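Local coordinates for protein spindle pole body component (Chaetomium thermophilum, PDB 6L82) that probably takes part, as a GCP5-type gamma-tubulin complex subunit represented here by its N-terminal part, in binding gamma-tubulin and microtubule minus ends, at residues G13-A16 / D17-V20; L99-L102 / L103-A107. All coordinates share one frame; numbering follows the deposited sequence.

Contact 1: residues G13-A16 / D17-V20; sequences GALA and DDLV
G13 O takes the backbone amide of D17 at 3.1 Å from D17 N, in a nearly straight bond (N-H...O 173°), and also receives a weak hydrogen bond from NE of R38. The same i to i+4 pattern runs on through the turn, the shortest link being L19 N to L15 O at 2.9 Å. Two aspartates fold back over the preceding turn. With CG anti to its own carbonyl carbon (chi1 -75°), D17 brings OD1 to 3.1 Å from G13 O, and D18 likewise sets OD1 2.9 Å from A14 O. Both are acceptor pairs with no hydrogen bond between them. The resulting local repulsion at G13 may be eased by R38, whose NE also forms a long, weak ion pair with D17 OD2. D18 crosses L15, with D18 OD2 3.9 Å from L15 CD2 and in a long, weak ion pair with a basic side chain of the partner protein. CG2 of V20 rests 3.4 Å from A16 O, beside the carbonyl that its own amide uses. This regular alpha-helical stretch of the all-helical N-terminal part joins helix 5-23 to helix 31-45, packing A16 and V20 on C37, V41 and L42, while L15, D18 and L19 meet apolar side chains of the partner protein.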
loop_
_atom_site.group_PDB
_atom_site.type_symbol
_atom_site.label_atom_id
_atom_site.label_comp_id
_atom_site.label_asym_id
_atom_site.label_seq_id
_atom_site.Cartn_x
_atom_site.Cartn_y
_atom_site.Cartn_z
ATOM N N GLY A 13 15.742 2.269 -3.106
ATOM C CA GLY A 13 15.818 3.076 -4.316
ATOM C C GLY A 13 15.055 2.482 -5.483
ATOM O O GLY A 13 14.221 3.151 -6.097
ATOM N N ALA A 14 15.322 1.213 -5.799
ATOM C CA ALA A 14 14.634 0.573 -6.918
ATOM C C ALA A 14 13.137 0.451 -6.659
ATOM O O ALA A 14 12.331 0.548 -7.593
ATOM C CB ALA A 14 15.235 -0.809 -7.197
ATOM N N LEU A 15 12.752 0.199 -5.406
ATOM C CA LEU A 15 11.340 0.079 -5.070
ATOM C C LEU A 15 10.638 1.434 -5.100
ATOM O O LEU A 15 9.459 1.514 -5.472
ATOM C CB LEU A 15 11.176 -0.588 -3.699
ATOM C CG LEU A 15 11.601 -2.049 -3.556
ATOM C CD1 LEU A 15 11.812 -2.413 -2.101
ATOM C CD2 LEU A 15 10.589 -3.017 -4.228
ATOM N N ALA A 16 11.317 2.508 -4.669
ATOM C CA ALA A 16 10.714 3.839 -4.779
ATOM C C ALA A 16 10.419 4.164 -6.232
ATOM O O ALA A 16 9.340 4.669 -6.558
ATOM C CB ALA A 16 11.628 4.905 -4.170
ATOM N N ASP A 17 11.369 3.851 -7.117
ATOM C CA ASP A 17 11.159 3.930 -8.565
ATOM C C ASP A 17 9.930 3.149 -9.011
ATOM O O ASP A 17 9.161 3.617 -9.860
ATOM C CB ASP A 17 12.384 3.390 -9.325
ATOM C CG ASP A 17 13.570 4.334 -9.331
ATOM O OD1 ASP A 17 14.704 3.875 -9.064
ATOM O OD2 ASP A 17 13.396 5.513 -9.705
ATOM N N ASP A 18 9.789 1.902 -8.539
ATOM C CA ASP A 18 8.616 1.104 -8.904
ATOM C C ASP A 18 7.347 1.796 -8.456
ATOM O O ASP A 18 6.370 1.879 -9.211
ATOM C CB ASP A 18 8.681 -0.300 -8.295
ATOM C CG ASP A 18 9.953 -1.064 -8.669
ATOM O OD1 ASP A 18 10.649 -0.666 -9.630
ATOM O OD2 ASP A 18 10.220 -2.099 -8.020
ATOM N N LEU A 19 7.348 2.314 -7.225
ATOM C CA LEU A 19 6.143 2.923 -6.686
ATOM C C LEU A 19 5.741 4.113 -7.542
ATOM O O LEU A 19 4.582 4.243 -7.952
ATOM C CB LEU A 19 6.376 3.338 -5.230
ATOM C CG LEU A 19 5.141 3.443 -4.335
ATOM C CD1 LEU A 19 4.418 2.087 -4.265
ATOM C CD2 LEU A 19 5.499 3.937 -2.930
ATOM N N VAL A 20 6.715 4.948 -7.897
ATOM C CA VAL A 20 6.431 6.091 -8.748
ATOM C C VAL A 20 5.924 5.626 -10.107
ATOM O O VAL A 20 4.855 6.042 -10.567
ATOM C CB VAL A 20 7.688 6.962 -8.868
ATOM C CG1 VAL A 20 7.539 7.964 -10.011
ATOM C CG2 VAL A 20 7.965 7.625 -7.514
#

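Contact 2: residues L99-L102 / L103-A107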
loop_
_atom_site.group_PDB
_atom_site.type_symbol
_atom_site.label_atom_id
_atom_site.label_comp_id
_atom_site.label_asym_id
_atom_site.label_seq_id
_atom_site.Cartn_x
_atom_site.Cartn_y
_atom_site.Cartn_z
ATOM N N LEU A 99 0.264 -5.288 6.666
ATOM C CA LEU A 99 -0.237 -5.211 5.299
ATOM C C LEU A 99 -1.721 -4.903 5.284
ATOM O O LEU A 99 -2.196 -4.132 4.437
ATOM C CB LEU A 99 0.053 -6.517 4.563
ATOM C CG LEU A 99 1.552 -6.724 4.334
ATOM C CD1 LEU A 99 1.896 -8.173 3.962
ATOM C CD2 LEU A 99 2.021 -5.743 3.257
ATOM N N LEU A 100 -2.475 -5.501 6.209
ATOM C CA LEU A 100 -3.893 -5.189 6.277
ATOM C C LEU A 100 -4.088 -3.754 6.732
ATOM O O LEU A 100 -4.973 -3.050 6.228
ATOM C CB LEU A 100 -4.627 -6.167 7.200
ATOM C CG LEU A 100 -4.577 -7.667 6.942
ATOM C CD1 LEU A 100 -4.970 -8.506 8.175
ATOM C CD2 LEU A 100 -5.477 -7.996 5.751
ATOM N N HIS A 101 -3.251 -3.297 7.669
ATOM C CA HIS A 101 -3.285 -1.895 8.076
ATOM C C HIS A 101 -3.119 -0.978 6.877
ATOM O O HIS A 101 -3.853 0.008 6.732
ATOM C CB HIS A 101 -2.189 -1.614 9.098
ATOM C CG HIS A 101 -2.274 -0.249 9.702
ATOM N ND1 HIS A 101 -1.339 0.232 10.593
ATOM C CD2 HIS A 101 -3.181 0.744 9.537
ATOM C CE1 HIS A 101 -1.678 1.453 10.969
ATOM N NE2 HIS A 101 -2.795 1.785 10.348
ATOM N N LEU A 102 -2.158 -1.296 6.009
ATOM C CA LEU A 102 -1.951 -0.531 4.784
ATOM C C LEU A 102 -3.208 -0.523 3.926
ATOM O O LEU A 102 -3.605 0.532 3.411
ATOM C CB LEU A 102 -0.769 -1.118 3.993
ATOM C CG LEU A 102 -0.574 -0.551 2.585
ATOM C CD1 LEU A 102 -0.131 0.912 2.647
ATOM C CD2 LEU A 102 0.420 -1.382 1.767
ATOM N N LEU A 103 -3.858 -1.687 3.769
ATOM C CA LEU A 103 -5.087 -1.733 2.971
ATOM C C LEU A 103 -6.212 -0.959 3.649
ATOM O O LEU A 103 -6.959 -0.235 2.978
ATOM C CB LEU A 103 -5.522 -3.179 2.696
ATOM C CG LEU A 103 -4.469 -4.089 2.044
ATOM C CD1 LEU A 103 -5.021 -5.485 1.796
ATOM C CD2 LEU A 103 -3.916 -3.470 0.747
ATOM N N LEU A 104 -6.344 -1.087 4.973
ATOM C CA LEU A 104 -7.324 -0.270 5.691
ATOM C C LEU A 104 -7.096 1.218 5.434
ATOM O O LEU A 104 -8.058 1.975 5.254
ATOM C CB LEU A 104 -7.281 -0.571 7.189
ATOM C CG LEU A 104 -7.724 -1.973 7.581
ATOM C CD1 LEU A 104 -7.409 -2.280 9.025
ATOM C CD2 LEU A 104 -9.217 -2.073 7.352
ATOM N N GLU A 105 -5.826 1.647 5.377
ATOM C CA GLU A 105 -5.536 3.063 5.150
ATOM C C GLU A 105 -5.853 3.495 3.725
ATOM O O GLU A 105 -6.131 4.673 3.496
ATOM C CB GLU A 105 -4.075 3.365 5.466
ATOM C CG GLU A 105 -3.749 3.329 6.951
ATOM C CD GLU A 105 -4.583 4.307 7.752
ATOM O OE1 GLU A 105 -5.232 3.872 8.722
ATOM O OE2 GLU A 105 -4.584 5.511 7.412
ATOM N N LEU A 106 -5.811 2.579 2.754
ATOM C CA LEU A 106 -6.154 2.916 1.375
ATOM C C LEU A 106 -7.595 2.572 1.012
ATOM O O LEU A 106 -8.015 2.834 -0.120
ATOM C CB LEU A 106 -5.185 2.214 0.401
ATOM C CG LEU A 106 -3.706 2.630 0.532
ATOM C CD1 LEU A 106 -2.768 1.807 -0.369
ATOM C CD2 LEU A 106 -3.531 4.108 0.239
ATOM N N ALA A 107 -8.373 2.021 1.942
ATOM C CA ALA A 107 -9.704 1.546 1.603
ATOM C C ALA A 107 -10.587 2.700 1.144
ATOM O O ALA A 107 -10.441 3.832 1.600
ATOM C CB ALA A 107 -10.337 0.845 2.807
#
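H101 and E105, one helical turn apart, lie side by side and point the same way. The imidazole is carried there by a first torsion that sets CG anti to the backbone N (chi1 -172°). In E105 the first torsion, with CG anti to the carbonyl carbon, puts E105 CG 3.7 Å from H101 CD2, and a bend at chi2 (-58°) then brings the carboxylate round to the imidazole. Carboxylate and ring stand almost perpendicular, with planes 88° apart, and E105 OE1 comes to the ring edge, near its plane, 3.6 Å from H101 NE2. The stronger partner of E105 OE1 is R61, whose NH1 makes a salt bridge with it and probably helps hold the carboxylate in this position. L102 and L106 form a second i to i+4 pair. Their first torsions differ: L102 has CG anti to its N, L106 has CG anti to its carbonyl carbon, yet the two branches run alongside each other with L102 CD1 4.1 Å from L106 CD1. L103 and L104, with CG placed as in L106, lay it on the carbonyl oxygen four residues back: L103 CG sits 3.3 Å from L99 O, and L104 CG 3.2 Å from L100 O. L100 O also accepts the shortest backbone bond of the turn, 2.7 Å from L104 N. All belong to the leucine-rich C-terminal part of helix 96-106, buried between helix 55-71, where L100 and H101 lean on V58 and L104 on R61 and L62, and the partner protein, whose apolar side chains pack on L99, L102 and E105.

Each contact lies along a single helix, 5-23 for contact 1 and 96-106 for contact 2, and the two do not touch: their centres are about 19 Å apart. Contact 2 lies near the middle of the chain and is largely buried and leucine-rich. Contact 1 sits farther out, partly buried, with A16 and V20 turned to helix 31-45 and two partly exposed aspartates, D17 and D18. They lean on different helices, 31-45 and 55-71, and both also meet the partner protein. Arginine serves each differently: R38 bonds only weakly at contact 1, whereas R61 makes a true salt bridge at contact 2.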